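Local coordinates for pyruvate kinase 1 (Trypanosoma brucei brucei, PDB 4KCT), which catalyses the transfer of a phosphoryl group from phosphoenolpyruvate to ADP, giving pyruvate and ATP, and has an intrinsic decarboxylase activity, probably on oxaloacetate, at residues V25-P30 and E333-K338; M42-S47 and Y339-V344; T297-S302 and D326-S331. All blocks are in the same frame, centred on the assembly; numbering follows the deposited sequence.

In the fold
All three contacts lie within the barrel domain and are largely buried. Contacts 1 and 3 share the barrel seam: strands 23-27 and 327-330 are neighbours, and Thr27 OG1 bonds to Leu330 O between them. Contact 2 joins the first and last helices of the barrel, 35-44 and 340-356, on the outer, helical side of the same seam. Contact 1 has the only direct hydrogen bond between two paired segments, from a hydroxyl to a carbonyl. Contact 2 is apolar packing on a helix end, while contact 3 splits into a leucine and methionine layer and a side bridged by waters that reaches pyruvate. Val344 and Val343 of contact 2 pack on Cys26, Thr334, Leu330 and Leu300 and so tie the three together.

Contact 1. Residues V25-P30 and E333-K338; sequences VCTIGP and ETAKGK
Thr334 and Ala335, in the last turn of the short helix 332-335, lie against the end of strand 23-27 and the loop after it, with the backbones closest at Gly29 and Ala335, whose CA atoms are 3.9 Å apart. The polar part centres on one carbonyl. Thr334 OG1 donates to Thr27 O over 2.8 Å, lying in the carbonyl plane on a lone pair, with a C=O...donor angle of 128°. A chi1 of 54° sets this hydroxyl between the backbone N and carbonyl carbon of its own residue and leaves the methyl to face the cysteine. Ser331 O is a second, weak acceptor for OG1 and must share or compete for the same proton. The Thr27 hydroxyl turns elsewhere, to Leu330 O and Arg50 NH1, so side chain and carbonyl of this residue serve different partners.

Apolar contacts flank the bond. On one side Thr334 CG2 rests 4.1 Å from Cys26 SG, with Cys26 CB nearly as close. On the other, the Ala335 methyl meets the methyl of Thr27 at 4.0 Å between CB and CG2, and also lies near Thr27 O. Beyond the strand, Pro30 brings its CD to 3.4 Å from Ala335 O, a ring-to-carbonyl contact made where the proline nitrogen has no hydrogen to give.

Strand 23-27 is the first strand of the (beta/alpha)8 TIM barrel and helix 332-335 follows the eighth, so the contact lies where the barrel closes. Backbone hydrogen bonds join Val25 and Thr27 to strand 327-330 and Cys26 to strand 46-52, while Val344 of helix 340-356 covers Cys26 and Thr334, and Leu41 of helix 35-44 packs on Cys26 and Ile28.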
loop_
_atom_site.group_PDB
_atom_site.type_symbol
_atom_site.label_atom_id
_atom_site.label_comp_id
_atom_site.label_asym_id
_atom_site.label_seq_id
_atom_site.Cartn_x
_atom_site.Cartn_y
_atom_site.Cartn_z
ATOM N N VAL A 25 10.913 -27.324 20.592
ATOM C CA VAL A 25 12.174 -27.923 20.998
ATOM C C VAL A 25 12.130 -28.102 22.530
ATOM O O VAL A 25 11.831 -27.159 23.245
ATOM C CB VAL A 25 13.335 -26.955 20.651
ATOM C CG1 VAL A 25 14.665 -27.496 21.108
ATOM C CG2 VAL A 25 13.355 -26.659 19.153
ATOM N N CYS A 26 12.333 -29.323 23.006
ATOM C CA CYS A 26 12.324 -29.617 24.456
ATOM C C CYS A 26 13.692 -30.062 24.907
ATOM O O CYS A 26 14.281 -30.971 24.315
ATOM C CB CYS A 26 11.335 -30.740 24.767
ATOM S SG CYS A 26 9.651 -30.327 24.275
ATOM N N THR A 27 14.168 -29.458 25.988
ATOM C CA THR A 27 15.373 -29.918 26.671
ATOM C C THR A 27 15.113 -31.145 27.530
ATOM O O THR A 27 14.150 -31.181 28.309
ATOM C CB THR A 27 15.959 -28.807 27.550
ATOM O OG1 THR A 27 16.060 -27.622 26.770
ATOM C CG2 THR A 27 17.377 -29.206 28.073
ATOM N N ILE A 28 15.974 -32.155 27.384
ATOM C CA ILE A 28 15.816 -33.397 28.116
ATOM C C ILE A 28 16.635 -33.345 29.426
ATOM O O ILE A 28 17.710 -32.748 29.475
ATOM C CB ILE A 28 16.248 -34.602 27.270
ATOM C CG1 ILE A 28 15.526 -34.572 25.902
ATOM C CG2 ILE A 28 15.958 -35.917 28.015
ATOM C CD1 ILE A 28 14.012 -34.336 25.990
ATOM N N GLY A 29 16.061 -33.876 30.495
ATOM C CA GLY A 29 16.741 -33.904 31.800
ATOM C C GLY A 29 16.085 -34.961 32.656
ATOM O O GLY A 29 15.322 -35.774 32.142
ATOM N N PRO A 30 16.362 -34.950 33.974
ATOM C CA PRO A 30 15.849 -36.010 34.838
ATOM C C PRO A 30 14.324 -36.160 34.776
ATOM O O PRO A 30 13.828 -37.251 34.948
ATOM C CB PRO A 30 16.295 -35.584 36.253
ATOM C CG PRO A 30 16.818 -34.191 36.121
ATOM C CD PRO A 30 17.210 -33.989 34.691
ATOM N N GLU A 333 11.676 -26.126 32.086
ATOM C CA GLU A 333 10.259 -26.598 32.079
ATOM C C GLU A 333 10.133 -28.101 31.772
ATOM O O GLU A 333 9.225 -28.782 32.289
ATOM C CB GLU A 333 9.414 -25.791 31.069
ATOM C CG GLU A 333 9.417 -24.268 31.288
ATOM C CD GLU A 333 10.385 -23.528 30.346
ATOM O OE1 GLU A 333 11.543 -23.967 30.200
ATOM O OE2 GLU A 333 10.017 -22.460 29.820
ATOM N N THR A 334 10.899 -28.581 30.797
ATOM C CA THR A 334 10.874 -30.022 30.476
ATOM C C THR A 334 12.038 -30.817 31.074
ATOM O O THR A 334 11.930 -32.021 31.254
ATOM C CB THR A 334 10.808 -30.287 28.950
ATOM O OG1 THR A 334 11.891 -29.596 28.303
ATOM C CG2 THR A 334 9.453 -29.779 28.376
ATOM N N ALA A 335 13.189 -30.172 31.244
ATOM C CA ALA A 335 14.359 -30.877 31.740
ATOM C C ALA A 335 14.139 -31.274 33.208
ATOM O O ALA A 335 14.423 -32.398 33.601
ATOM C CB ALA A 335 15.612 -30.014 31.616
ATOM N N LYS A 336 13.656 -30.341 34.020
ATOM C CA LYS A 336 13.550 -30.614 35.458
ATOM C C LYS A 336 12.224 -30.246 36.099
ATOM O O LYS A 336 12.058 -30.418 37.277
ATOM C CB LYS A 336 14.700 -29.995 36.217
ATOM C CG LYS A 336 14.776 -28.494 36.132
ATOM C CD LYS A 336 16.132 -28.002 36.635
ATOM C CE LYS A 336 16.031 -26.597 37.223
ATOM N NZ LYS A 336 15.028 -25.746 36.506
ATOM N N GLY A 337 11.247 -29.879 35.300
ATOM C CA GLY A 337 9.982 -29.477 35.849
ATOM C C GLY A 337 9.089 -30.619 36.294
ATOM O O GLY A 337 9.330 -31.801 35.982
ATOM N N LYS A 338 8.016 -30.243 36.969
ATOM C CA LYS A 338 7.050 -31.175 37.522
ATOM C C LYS A 338 5.972 -31.545 36.493
ATOM O O LYS A 338 5.253 -32.508 36.679
ATOM C CB LYS A 338 6.396 -30.515 38.740
ATOM C CG LYS A 338 5.688 -31.443 39.701
ATOM C CD LYS A 338 5.368 -30.679 40.983
ATOM C CE LYS A 338 4.188 -31.281 41.718
ATOM N NZ LYS A 338 3.796 -30.407 42.861
#

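Contact 2. Residues M42-S47 and Y339-V344; sequences MKSGMS and YPNEVV
Val344 lays its CG1 methyl over the C-terminal end of helix 35-44, 3.3 Å from Ser44 O and 3.7 Å from Ser44 CB. In the TIM barrel these are neighbouring outer helices: 35-44 follows the first strand and 340-356 the last, so their contact belongs to the helical layer where the ring closes. With chi1 at 169°, CG1 stands opposite the valine's own backbone N, which carries it toward the serine, while CG2 is directed to Leu330 deeper in the barrel wall.

Helix 35-44 ends in a Schellman motif at Gly45, whose phi is positive; its backbone N bonds weakly back to Met42 O. The turn brings Gly45 N to 3.7 Å from the same CG1 methyl, and the chain then runs into strand 46-52. The Met46 side chain packs on Leu41.

A turn earlier in helix 340-356, Asn341 comes alongside the serine rather than bonding to it. The Ser44 hydroxyl is held instead by Asn40 O in its own helix and by Gln345 NE2 of the opposing one, a polar link between the two helices next to the valine packing. Asn341 also touches Asn40 and Leu41. Its nearest approach to the serine is through the methylene, with Asn341 CB 3.6 Å from Ser44 OG.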
loop_
_atom_site.group_PDB
_atom_site.type_symbol
_atom_site.label_atom_id
_atom_site.label_comp_id
_atom_site.label_asym_id
_atom_site.label_seq_id
_atom_site.Cartn_x
_atom_site.Cartn_y
_atom_site.Cartn_z
ATOM N N MET A 42 6.796 -36.661 23.060
ATOM C CA MET A 42 6.555 -36.692 21.620
ATOM C C MET A 42 5.055 -36.612 21.318
ATOM O O MET A 42 4.620 -35.815 20.483
ATOM C CB MET A 42 7.145 -37.964 21.022
ATOM C CG MET A 42 8.663 -37.924 20.977
ATOM S SD MET A 42 9.382 -39.543 20.655
ATOM C CE MET A 42 11.116 -39.158 20.975
ATOM N N LYS A 43 4.257 -37.390 22.035
ATOM C CA LYS A 43 2.805 -37.316 21.848
ATOM C C LYS A 43 2.294 -35.944 22.188
ATOM O O LYS A 43 1.356 -35.470 21.590
ATOM C CB LYS A 43 2.091 -38.357 22.703
ATOM C CG LYS A 43 2.276 -39.769 22.192
ATOM C CD LYS A 43 1.878 -40.759 23.281
ATOM C CE LYS A 43 1.669 -42.140 22.722
ATOM N NZ LYS A 43 1.087 -43.007 23.786
ATOM N N SER A 44 2.934 -35.289 23.141
ATOM C CA SER A 44 2.486 -33.960 23.563
ATOM C C SER A 44 2.846 -32.865 22.550
ATOM O O SER A 44 2.231 -31.775 22.555
ATOM C CB SER A 44 3.060 -33.607 24.939
ATOM O OG SER A 44 2.567 -34.488 25.938
ATOM N N GLY A 45 3.873 -33.117 21.736
ATOM C CA GLY A 45 4.249 -32.184 20.662
ATOM C C GLY A 45 5.721 -31.822 20.522
ATOM O O GLY A 45 6.084 -30.949 19.711
ATOM N N MET A 46 6.606 -32.556 21.186
ATOM C CA MET A 46 8.038 -32.310 20.991
ATOM C C MET A 46 8.436 -32.729 19.574
ATOM O O MET A 46 8.133 -33.845 19.168
ATOM C CB MET A 46 8.872 -33.121 21.969
ATOM C CG MET A 46 10.362 -32.989 21.675
ATOM S SD MET A 46 11.475 -33.897 22.812
ATOM C CE MET A 46 11.079 -35.602 22.426
ATOM N N SER A 47 9.109 -31.844 18.837
ATOM C CA SER A 47 9.701 -32.197 17.529
ATOM C C SER A 47 11.209 -32.401 17.583
ATOM O O SER A 47 11.771 -33.058 16.709
ATOM C CB SER A 47 9.387 -31.118 16.480
ATOM O OG SER A 47 8.009 -31.171 16.139
ATOM N N TYR A 339 5.799 -30.718 35.454
ATOM C CA TYR A 339 4.693 -30.894 34.529
ATOM C C TYR A 339 5.161 -30.877 33.062
ATOM O O TYR A 339 4.635 -30.100 32.259
ATOM C CB TYR A 339 3.623 -29.792 34.733
ATOM C CG TYR A 339 3.063 -29.724 36.138
ATOM C CD1 TYR A 339 2.077 -30.620 36.556
ATOM C CD2 TYR A 339 3.499 -28.751 37.037
ATOM C CE1 TYR A 339 1.566 -30.571 37.849
ATOM C CE2 TYR A 339 2.981 -28.684 38.319
ATOM C CZ TYR A 339 2.025 -29.606 38.719
ATOM O OH TYR A 339 1.509 -29.544 39.983
ATOM N N PRO A 340 6.097 -31.780 32.703
ATOM C CA PRO A 340 6.727 -31.704 31.377
ATOM C C PRO A 340 5.739 -31.945 30.224
ATOM O O PRO A 340 5.772 -31.214 29.241
ATOM C CB PRO A 340 7.804 -32.814 31.418
ATOM C CG PRO A 340 7.429 -33.682 32.584
ATOM C CD PRO A 340 6.776 -32.747 33.579
ATOM N N ASN A 341 4.792 -32.869 30.387
ATOM C CA ASN A 341 3.780 -33.085 29.325
ATOM C C ASN A 341 2.798 -31.920 29.215
ATOM O O ASN A 341 2.480 -31.480 28.118
ATOM C CB ASN A 341 3.019 -34.394 29.529
ATOM C CG ASN A 341 3.934 -35.596 29.496
ATOM O OD1 ASN A 341 4.887 -35.625 28.729
ATOM N ND2 ASN A 341 3.744 -36.525 30.448
ATOM N N GLU A 342 2.346 -31.400 30.353
ATOM C CA GLU A 342 1.333 -30.344 30.344
ATOM C C GLU A 342 1.936 -29.046 29.744
ATOM O O GLU A 342 1.222 -28.274 29.120
ATOM C CB GLU A 342 0.813 -30.050 31.759
ATOM C CG GLU A 342 -0.057 -31.167 32.350
ATOM C CD GLU A 342 0.766 -32.288 32.980
ATOM O OE1 GLU A 342 2.007 -32.215 32.995
ATOM O OE2 GLU A 342 0.168 -33.301 33.392
ATOM N N VAL A 343 3.199 -28.761 30.059
ATOM C CA VAL A 343 3.834 -27.547 29.531
ATOM C C VAL A 343 3.960 -27.610 27.997
ATOM O O VAL A 343 3.598 -26.654 27.301
ATOM C CB VAL A 343 5.183 -27.187 30.234
ATOM C CG1 VAL A 343 6.262 -28.195 29.924
ATOM C CG2 VAL A 343 5.657 -25.798 29.801
ATOM N N VAL A 344 4.309 -28.782 27.473
ATOM C CA VAL A 344 4.388 -28.953 26.018
ATOM C C VAL A 344 3.002 -28.851 25.378
ATOM O O VAL A 344 2.831 -28.209 24.347
ATOM C CB VAL A 344 5.068 -30.269 25.631
ATOM C CG1 VAL A 344 4.891 -30.541 24.130
ATOM C CG2 VAL A 344 6.563 -30.227 26.030
#

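Contact 3. Residues T297-S302 and D326-S331; sequences TQMLES and DCVMLS. With PYR (pyruvic acid), chain E.
The path from Thr297 to Leu300 runs at 82° to that from Val328 to Leu330; the nearest CA atoms of the two segments, those of Thr297 and Ser331, are 6.5 Å apart, and side chains and three waters bridge the gap. Met299 bends at chi3 (75°) and crosses Val328 at about a right angle, setting SD 3.8 Å from Val328 CB with its terminal methyl beside CG1. Next to it, Leu300 and Leu330 meet through single methyls, CD1 to CD2 at 4.1 Å; Val343 of helix 340-356 packs on Leu300, and Met347 on Leu330.

This is the C-terminal mouth of the TIM barrel, where the loops after strands 293-296 and 327-330 help to form the active site. The Thr297 hydroxyl donates to a carboxylate oxygen of the bound pyruvate, PYR O, though the OG1-to-O distance of 2.4 Å is too short to be taken at face value. Gly264 N, Asp265 N and Lys239 NZ also bond to the ligand. Met329 comes to it from the strand, its CE 4.0 Å from the pyruvate methyl, CB.

Three waters carry the polar link. Two of them connect Thr297 to Ser331 OG, one accepting a hydrogen bond from Thr297 N and the other donating to Thr297 OG1 at 2.9 Å. The third accepts from Met299 N and lies 2.8 Å from Met329 O, one of several acceptors competing for its protons.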
loop_
_atom_site.group_PDB
_atom_site.type_symbol
_atom_site.label_atom_id
_atom_site.label_comp_id
_atom_site.label_asym_id
_atom_site.label_seq_id
_atom_site.Cartn_x
_atom_site.Cartn_y
_atom_site.Cartn_z
ATOM N N THR A 297 13.991 -19.665 26.025
ATOM C CA THR A 297 14.374 -19.318 27.399
ATOM C C THR A 297 13.277 -18.592 28.172
ATOM O O THR A 297 12.778 -17.533 27.752
ATOM C CB THR A 297 15.715 -18.562 27.480
ATOM O OG1 THR A 297 16.757 -19.403 26.962
ATOM C CG2 THR A 297 16.020 -18.205 28.958
ATOM N N GLN A 298 12.805 -19.258 29.218
ATOM C CA GLN A 298 11.766 -18.737 30.110
ATOM C C GLN A 298 10.422 -18.460 29.467
ATOM O O GLN A 298 9.570 -17.787 30.078
ATOM C CB GLN A 298 12.261 -17.515 30.888
ATOM C CG GLN A 298 13.412 -17.836 31.858
ATOM C CD GLN A 298 13.806 -16.619 32.698
ATOM O OE1 GLN A 298 13.727 -15.492 32.230
ATOM N NE2 GLN A 298 14.020 -16.841 33.999
ATOM N N MET A 299 10.118 -19.175 28.389
ATOM C CA MET A 299 8.860 -18.938 27.715
ATOM C C MET A 299 7.666 -19.328 28.576
ATOM O O MET A 299 6.668 -18.643 28.571
ATOM C CB MET A 299 8.816 -19.639 26.354
ATOM C CG MET A 299 10.009 -19.245 25.478
ATOM S SD MET A 299 9.598 -19.340 23.728
ATOM C CE MET A 299 8.588 -17.884 23.494
ATOM N N LEU A 300 7.772 -20.461 29.289
ATOM C CA LEU A 300 6.687 -20.929 30.147
ATOM C C LEU A 300 7.260 -21.310 31.522
ATOM O O LEU A 300 6.807 -22.264 32.150
ATOM C CB LEU A 300 5.977 -22.149 29.509
ATOM C CG LEU A 300 5.106 -21.844 28.264
ATOM C CD1 LEU A 300 4.632 -23.156 27.627
ATOM C CD2 LEU A 300 3.897 -20.978 28.647
ATOM N N GLU A 301 8.160 -20.471 32.013
ATOM C CA GLU A 301 9.018 -20.786 33.147
ATOM C C GLU A 301 8.228 -21.258 34.392
ATOM O O GLU A 301 8.616 -22.205 35.071
ATOM C CB GLU A 301 9.861 -19.553 33.492
ATOM C CG GLU A 301 10.917 -19.786 34.556
ATOM C CD GLU A 301 11.950 -20.808 34.139
ATOM O OE1 GLU A 301 12.661 -21.321 35.029
ATOM O OE2 GLU A 301 12.087 -21.070 32.928
ATOM N N SER A 302 7.165 -20.549 34.723
ATOM C CA SER A 302 6.469 -20.823 35.980
ATOM C C SER A 302 5.866 -22.236 35.961
ATOM O O SER A 302 5.556 -22.803 37.021
ATOM C CB SER A 302 5.372 -19.804 36.214
ATOM O OG SER A 302 4.288 -20.016 35.314
ATOM N N ASP A 326 10.062 -19.892 13.706
ATOM C CA ASP A 326 9.660 -21.266 13.339
ATOM C C ASP A 326 9.356 -22.090 14.586
ATOM O O ASP A 326 8.358 -22.833 14.626
ATOM C CB ASP A 326 10.744 -21.969 12.497
ATOM C CG ASP A 326 11.017 -21.252 11.163
ATOM O OD1 ASP A 326 11.749 -20.208 11.206
ATOM O OD2 ASP A 326 10.654 -21.828 10.063
ATOM N N CYS A 327 10.228 -21.971 15.581
ATOM C CA CYS A 327 10.222 -22.830 16.752
ATOM C C CYS A 327 10.176 -21.997 18.008
ATOM O O CYS A 327 10.778 -20.915 18.079
ATOM C CB CYS A 327 11.515 -23.662 16.839
ATOM S SG CYS A 327 11.818 -24.683 15.404
ATOM N N VAL A 328 9.650 -22.620 19.059
ATOM C CA VAL A 328 9.792 -22.141 20.393
ATOM C C VAL A 328 10.385 -23.258 21.248
ATOM O O VAL A 328 10.341 -24.431 20.882
ATOM C CB VAL A 328 8.417 -21.698 20.979
ATOM C CG1 VAL A 328 8.003 -20.361 20.348
ATOM C CG2 VAL A 328 7.346 -22.734 20.674
ATOM N N MET A 329 11.032 -22.886 22.331
ATOM C CA MET A 329 11.867 -23.842 23.023
ATOM C C MET A 329 11.539 -23.874 24.503
ATOM O O MET A 329 11.057 -22.869 25.073
ATOM C CB MET A 329 13.331 -23.509 22.829
ATOM C CG MET A 329 14.262 -24.526 23.470
ATOM S SD MET A 329 15.942 -24.242 22.904
ATOM C CE MET A 329 16.690 -23.644 24.434
ATOM N N LEU A 330 11.696 -25.054 25.090
ATOM C CA LEU A 330 11.557 -25.245 26.532
ATOM C C LEU A 330 12.888 -25.744 27.113
ATOM O O LEU A 330 13.610 -26.550 26.480
ATOM C CB LEU A 330 10.405 -26.248 26.817
ATOM C CG LEU A 330 9.026 -25.790 26.309
ATOM C CD1 LEU A 330 8.059 -26.976 26.279
ATOM C CD2 LEU A 330 8.461 -24.663 27.180
ATOM N N SER A 331 13.237 -25.227 28.288
ATOM C CA SER A 331 14.491 -25.602 28.935
ATOM C C SER A 331 14.215 -26.331 30.232
ATOM O O SER A 331 13.763 -27.494 30.199
ATOM C CB SER A 331 15.378 -24.373 29.133
ATOM O OG SER A 331 15.732 -23.871 27.848
HETATM C C PYR E . 20.183 -18.854 26.750
HETATM O O PYR E . 18.990 -18.445 26.719
HETATM O OXT PYR E . 21.106 -18.082 27.138
HETATM C CA PYR E . 20.524 -20.203 26.201
HETATM O O3 PYR E . 21.693 -20.627 26.256
HETATM C CB PYR E . 19.467 -20.997 25.477
HETATM O O HOH W 1 13.838 -22.341 26.477
HETATM O O HOH W 2 17.458 -21.826 28.376
HETATM O O HOH W 3 11.325 -21.709 27.602
#